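Local coordinates for protein aspergillopepsin II heavy chain (Aspergillus niger var. macrosporus, PDB 1Y43) that forms the larger chain of an acid endopeptidase of the peptidase G1 family, which probably hydrolyses peptide bonds by glutamic-protease chemistry, at residues V79-T83 with T84-V88; D111-G115 with D116-A120. All coordinates share one frame; numbering follows the deposited sequence.

Interaction 1. Residues V79-T83 with T84-V88; sequences VENLT and TGQSV
The backbone oxygen of Asn81 is gripped by three successive amides, those of Thr84, Gly85 and Gln86, each through a weak, bent bond; the shortest runs from Gly85 N to Asn81 O at 2.8 Å. It sits at the closed end of a β-hairpin, where strand 74-81 passes through residues 82-85 into antiparallel strand 86-92, the outermost strand, within this chain, of a three-stranded antiparallel sheet. Gly85 closes the turn with a left-handed backbone conformation that favours glycine. Further along, Asn81 N reaches Gln86 O at 2.7 Å, and Val79 and Val88 form a hydrogen-bonded pair through two nearly straight bonds.

The Asn81 side chain folds over the turn. With CG anti to the backbone N (chi1 -175°), its OD1 accepts Thr84 N at 3.3 Å, although this donor stands well above the carbonyl plane. Its ND2 instead donates to Thr56 O and Asp61 OD2. Gln86 lies alongside, pointing the same way, with the two amide planes 50° apart; its NE2 also reaches Thr56 O, so both amides tie the hairpin end to one backbone carbonyl. On the same face Val79 CB meets Val88 CG2 at 4.0 Å, and both valines pack on Phe52. Beside Asn81, Gln86 NE2 gives a second hydrogen bond to Thr84 OG1, 2.9 Å away and tilted from the amide plane.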
loop_
_atom_site.group_PDB
_atom_site.type_symbol
_atom_site.label_atom_id
_atom_site.label_comp_id
_atom_site.label_asym_id
_atom_site.label_seq_id
_atom_site.Cartn_x
_atom_site.Cartn_y
_atom_site.Cartn_z
ATOM N N VAL B 79 -4.688 4.658 -9.668
ATOM C CA VAL B 79 -4.377 3.249 -9.892
ATOM C C VAL B 79 -4.407 3.025 -11.401
ATOM O O VAL B 79 -5.416 3.295 -12.072
ATOM C CB VAL B 79 -5.408 2.286 -9.231
ATOM C CG1 VAL B 79 -5.100 0.835 -9.621
ATOM C CG2 VAL B 79 -5.385 2.438 -7.707
ATOM N N GLU B 80 -3.279 2.604 -11.944
ATOM C CA GLU B 80 -3.196 2.352 -13.363
ATOM C C GLU B 80 -2.858 0.896 -13.595
ATOM O O GLU B 80 -1.925 0.367 -12.994
ATOM C CB GLU B 80 -2.103 3.207 -13.981
ATOM C CG GLU B 80 -1.951 3.001 -15.477
ATOM C CD GLU B 80 -0.828 3.840 -16.084
ATOM O OE1 GLU B 80 0.049 4.340 -15.330
ATOM O OE2 GLU B 80 -0.809 3.974 -17.332
ATOM N N ASN B 81 -3.661 0.233 -14.412
ATOM C CA ASN B 81 -3.392 -1.150 -14.757
ATOM C C ASN B 81 -2.642 -1.054 -16.084
ATOM O O ASN B 81 -3.246 -0.835 -17.139
ATOM C CB ASN B 81 -4.692 -1.927 -14.928
ATOM C CG ASN B 81 -4.453 -3.398 -15.167
ATOM O OD1 ASN B 81 -3.454 -3.783 -15.790
ATOM N ND2 ASN B 81 -5.355 -4.231 -14.678
ATOM N N LEU B 82 -1.321 -1.166 -16.024
ATOM C CA LEU B 82 -0.483 -1.051 -17.206
ATOM C C LEU B 82 -0.767 -2.114 -18.243
ATOM O O LEU B 82 -0.704 -1.840 -19.443
ATOM C CB LEU B 82 0.989 -1.068 -16.806
ATOM C CG LEU B 82 1.354 0.042 -15.812
ATOM C CD1 LEU B 82 2.802 -0.058 -15.393
ATOM C CD2 LEU B 82 1.083 1.385 -16.453
ATOM N N THR B 83 -1.162 -3.295 -17.788
ATOM C CA THR B 83 -1.446 -4.414 -18.676
ATOM C C THR B 83 -2.647 -4.166 -19.585
ATOM O O THR B 83 -2.627 -4.519 -20.760
ATOM C CB THR B 83 -1.696 -5.695 -17.848
ATOM O OG1 THR B 83 -0.576 -5.928 -16.991
ATOM C CG2 THR B 83 -1.925 -6.904 -18.756
ATOM N N THR B 84 -3.691 -3.558 -19.035
ATOM C CA THR B 84 -4.900 -3.312 -19.805
ATOM C C THR B 84 -5.051 -1.882 -20.300
ATOM O O THR B 84 -5.974 -1.582 -21.054
ATOM C CB THR B 84 -6.139 -3.660 -18.983
ATOM O OG1 THR B 84 -6.181 -2.833 -17.818
ATOM C CG2 THR B 84 -6.103 -5.119 -18.550
ATOM N N GLY B 85 -4.194 -0.987 -19.818
ATOM C CA GLY B 85 -4.280 0.408 -20.216
ATOM C C GLY B 85 -5.321 1.223 -19.456
ATOM O O GLY B 85 -5.590 2.363 -19.836
ATOM N N GLN B 86 -5.918 0.658 -18.404
ATOM C CA GLN B 86 -6.948 1.358 -17.607
ATOM C C GLN B 86 -6.275 2.220 -16.533
ATOM O O GLN B 86 -5.304 1.800 -15.919
ATOM C CB GLN B 86 -7.888 0.375 -16.878
ATOM C CG GLN B 86 -8.823 -0.504 -17.727
ATOM C CD GLN B 86 -9.434 -1.666 -16.909
ATOM O OE1 GLN B 86 -10.653 -1.819 -16.822
ATOM N NE2 GLN B 86 -8.571 -2.472 -16.289
ATOM N N SER B 87 -6.845 3.386 -16.259
ATOM C CA SER B 87 -6.303 4.292 -15.258
ATOM C C SER B 87 -7.469 5.012 -14.612
ATOM O O SER B 87 -8.383 5.465 -15.313
ATOM C CB SER B 87 -5.362 5.298 -15.923
ATOM O OG SER B 87 -4.722 6.128 -14.976
ATOM N N VAL B 88 -7.484 5.038 -13.282
ATOM C CA VAL B 88 -8.537 5.708 -12.526
ATOM C C VAL B 88 -7.896 6.598 -11.465
ATOM O O VAL B 88 -6.880 6.236 -10.862
ATOM C CB VAL B 88 -9.525 4.693 -11.835
ATOM C CG1 VAL B 88 -10.334 3.927 -12.890
ATOM C CG2 VAL B 88 -8.772 3.693 -10.961
#

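Interaction 2. Residues D111-G115 with D116-A120; sequences DFESG and DSLVA
Val119 sets one methyl, CG1, squarely over the face of the Phe112 ring, 3.8 Å from its centroid and only 7° off the ring normal, a CH-pi contact. The Phe112 side chain projects between its backbone N and carbonyl carbon (chi1 58°), which swings the ring back under Val119. The same methyl meets the buried carboxyl group of Asp111, which lies across Val119 with OD1 3.2 Å from Val119 CG1. Phe112 and Val119 are also joined through their backbones: Val119 N donates to Phe112 O at 2.8 Å, almost straight at 173°. Together they fasten the open end of a short β-hairpin that links strand 104-114 to strand 117-121. At the closed end a type II' turn runs from Ser114 to Ser117. Gly115 occupies its second position, with backbone angles suited to glycine, and Ser114 N reaches Ser117 O at 2.7 Å in the carbonyl plane. Ser117 N, by contrast, is buried here without a partner in the model.

Between these two bonds, Glu113 and Leu118 form a non-hydrogen-bonded pair whose side chains diverge, yet Leu118 CD2 still touches Glu113 CG at 3.7 Å. Farther out, strand 4-13 supports the hairpin: Phe112 packs on Cys6 and Ser8, Val119 on Cys6, and Ala120 bonds to Cys6 through the backbone. Cys6 is itself tied to Cys30 by a disulfide. The backbone of Asp111 bonds to the other protein chain of the assembly.

Gln153 NE2 positions the Asp111 carboxyl group through a hydrogen bond to OD2. On its other oxygen, OD1 comes to 2.5 Å from Val119 O, and two oxygens so close would be easiest to reconcile with a shared proton.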
loop_
_atom_site.group_PDB
_atom_site.type_symbol
_atom_site.label_atom_id
_atom_site.label_comp_id
_atom_site.label_asym_id
_atom_site.label_seq_id
_atom_site.Cartn_x
_atom_site.Cartn_y
_atom_site.Cartn_z
ATOM N N ASP B 111 -1.978 -6.587 6.527
ATOM C CA ASP B 111 -2.984 -7.541 6.963
ATOM C C ASP B 111 -4.014 -6.562 7.552
ATOM O O ASP B 111 -3.835 -6.045 8.655
ATOM C CB ASP B 111 -2.429 -8.472 8.053
ATOM C CG ASP B 111 -3.445 -9.528 8.485
ATOM O OD1 ASP B 111 -4.578 -9.517 7.956
ATOM O OD2 ASP B 111 -3.124 -10.365 9.344
ATOM N N PHE B 112 -5.049 -6.247 6.779
ATOM C CA PHE B 112 -6.050 -5.273 7.208
ATOM C C PHE B 112 -7.104 -5.773 8.201
ATOM O O PHE B 112 -7.319 -6.972 8.344
ATOM C CB PHE B 112 -6.699 -4.619 5.979
ATOM C CG PHE B 112 -7.357 -5.586 5.025
ATOM C CD1 PHE B 112 -8.679 -5.967 5.218
ATOM C CD2 PHE B 112 -6.667 -6.091 3.915
ATOM C CE1 PHE B 112 -9.322 -6.816 4.321
ATOM C CE2 PHE B 112 -7.299 -6.941 3.010
ATOM C CZ PHE B 112 -8.630 -7.311 3.215
ATOM N N GLU B 113 -7.734 -4.841 8.909
ATOM C CA GLU B 113 -8.772 -5.193 9.887
ATOM C C GLU B 113 -10.051 -5.567 9.165
ATOM O O GLU B 113 -10.420 -4.928 8.180
ATOM C CB GLU B 113 -9.106 -4.005 10.775
ATOM C CG GLU B 113 -7.927 -3.380 11.443
ATOM C CD GLU B 113 -8.027 -1.871 11.469
ATOM O OE1 GLU B 113 -8.778 -1.306 10.629
ATOM O OE2 GLU B 113 -7.352 -1.240 12.322
ATOM N N SER B 114 -10.718 -6.603 9.657
ATOM C CA SER B 114 -11.984 -7.041 9.086
ATOM C C SER B 114 -12.659 -7.913 10.121
ATOM O O SER B 114 -12.092 -8.909 10.566
ATOM C CB SER B 114 -11.780 -7.818 7.783
ATOM O OG SER B 114 -13.025 -8.039 7.128
ATOM N N GLY B 115 -13.862 -7.520 10.511
ATOM C CA GLY B 115 -14.590 -8.257 11.519
ATOM C C GLY B 115 -14.116 -7.810 12.888
ATOM O O GLY B 115 -13.944 -6.618 13.136
ATOM N N ASP B 116 -13.852 -8.774 13.762
ATOM C CA ASP B 116 -13.409 -8.480 15.124
ATOM C C ASP B 116 -11.916 -8.217 15.247
ATOM O O ASP B 116 -11.459 -7.739 16.290
ATOM C CB ASP B 116 -13.767 -9.628 16.062
ATOM C CG ASP B 116 -15.251 -9.783 16.245
ATOM O OD1 ASP B 116 -15.960 -8.745 16.327
ATOM O OD2 ASP B 116 -15.706 -10.945 16.317
ATOM N N SER B 117 -11.142 -8.605 14.235
ATOM C CA SER B 117 -9.697 -8.408 14.273
ATOM C C SER B 117 -9.132 -8.200 12.858
ATOM O O SER B 117 -9.719 -7.479 12.033
ATOM C CB SER B 117 -9.039 -9.609 14.962
ATOM O OG SER B 117 -9.492 -10.815 14.365
ATOM N N LEU B 118 -7.960 -8.769 12.600
ATOM C CA LEU B 118 -7.348 -8.645 11.284
ATOM C C LEU B 118 -7.825 -9.816 10.444
ATOM O O LEU B 118 -8.130 -10.894 10.972
ATOM C CB LEU B 118 -5.815 -8.674 11.387
ATOM C CG LEU B 118 -5.153 -7.652 12.318
ATOM C CD1 LEU B 118 -3.654 -7.825 12.266
ATOM C CD2 LEU B 118 -5.544 -6.230 11.936
ATOM N N VAL B 119 -7.924 -9.591 9.142
ATOM C CA VAL B 119 -8.346 -10.634 8.222
ATOM C C VAL B 119 -7.279 -11.746 8.198
ATOM O O VAL B 119 -6.095 -11.491 8.439
ATOM C CB VAL B 119 -8.575 -10.043 6.788
ATOM C CG1 VAL B 119 -7.268 -9.627 6.141
ATOM C CG2 VAL B 119 -9.352 -11.010 5.916
ATOM N N ALA B 120 -7.708 -12.990 8.011
ATOM C CA ALA B 120 -6.761 -14.104 7.941
ATOM C C ALA B 120 -5.821 -13.712 6.812
ATOM O O ALA B 120 -6.276 -13.312 5.729
ATOM C CB ALA B 120 -7.485 -15.401 7.621
#

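Both contacts are the closed ends of β-hairpins within the single Peptidase A4 family region of the heavy chain, a helix-free fold in which strands make up most of the chain. They come in series: interaction 1 closes the connection between strands 74-81 and 86-92, and the next strand, 104-114, leads into interaction 2 at its junction with 117-121. They belong to different sheets, the first to an antiparallel three-stranded one and the second to a mixed sheet that includes strand 4-13. Their centres lie about 28 Å apart and their nearest atoms about 14 Å, so residues 79-88 and 111-120 share no side-chain packing. Each hairpin reverses the chain on its own, in its own sheet.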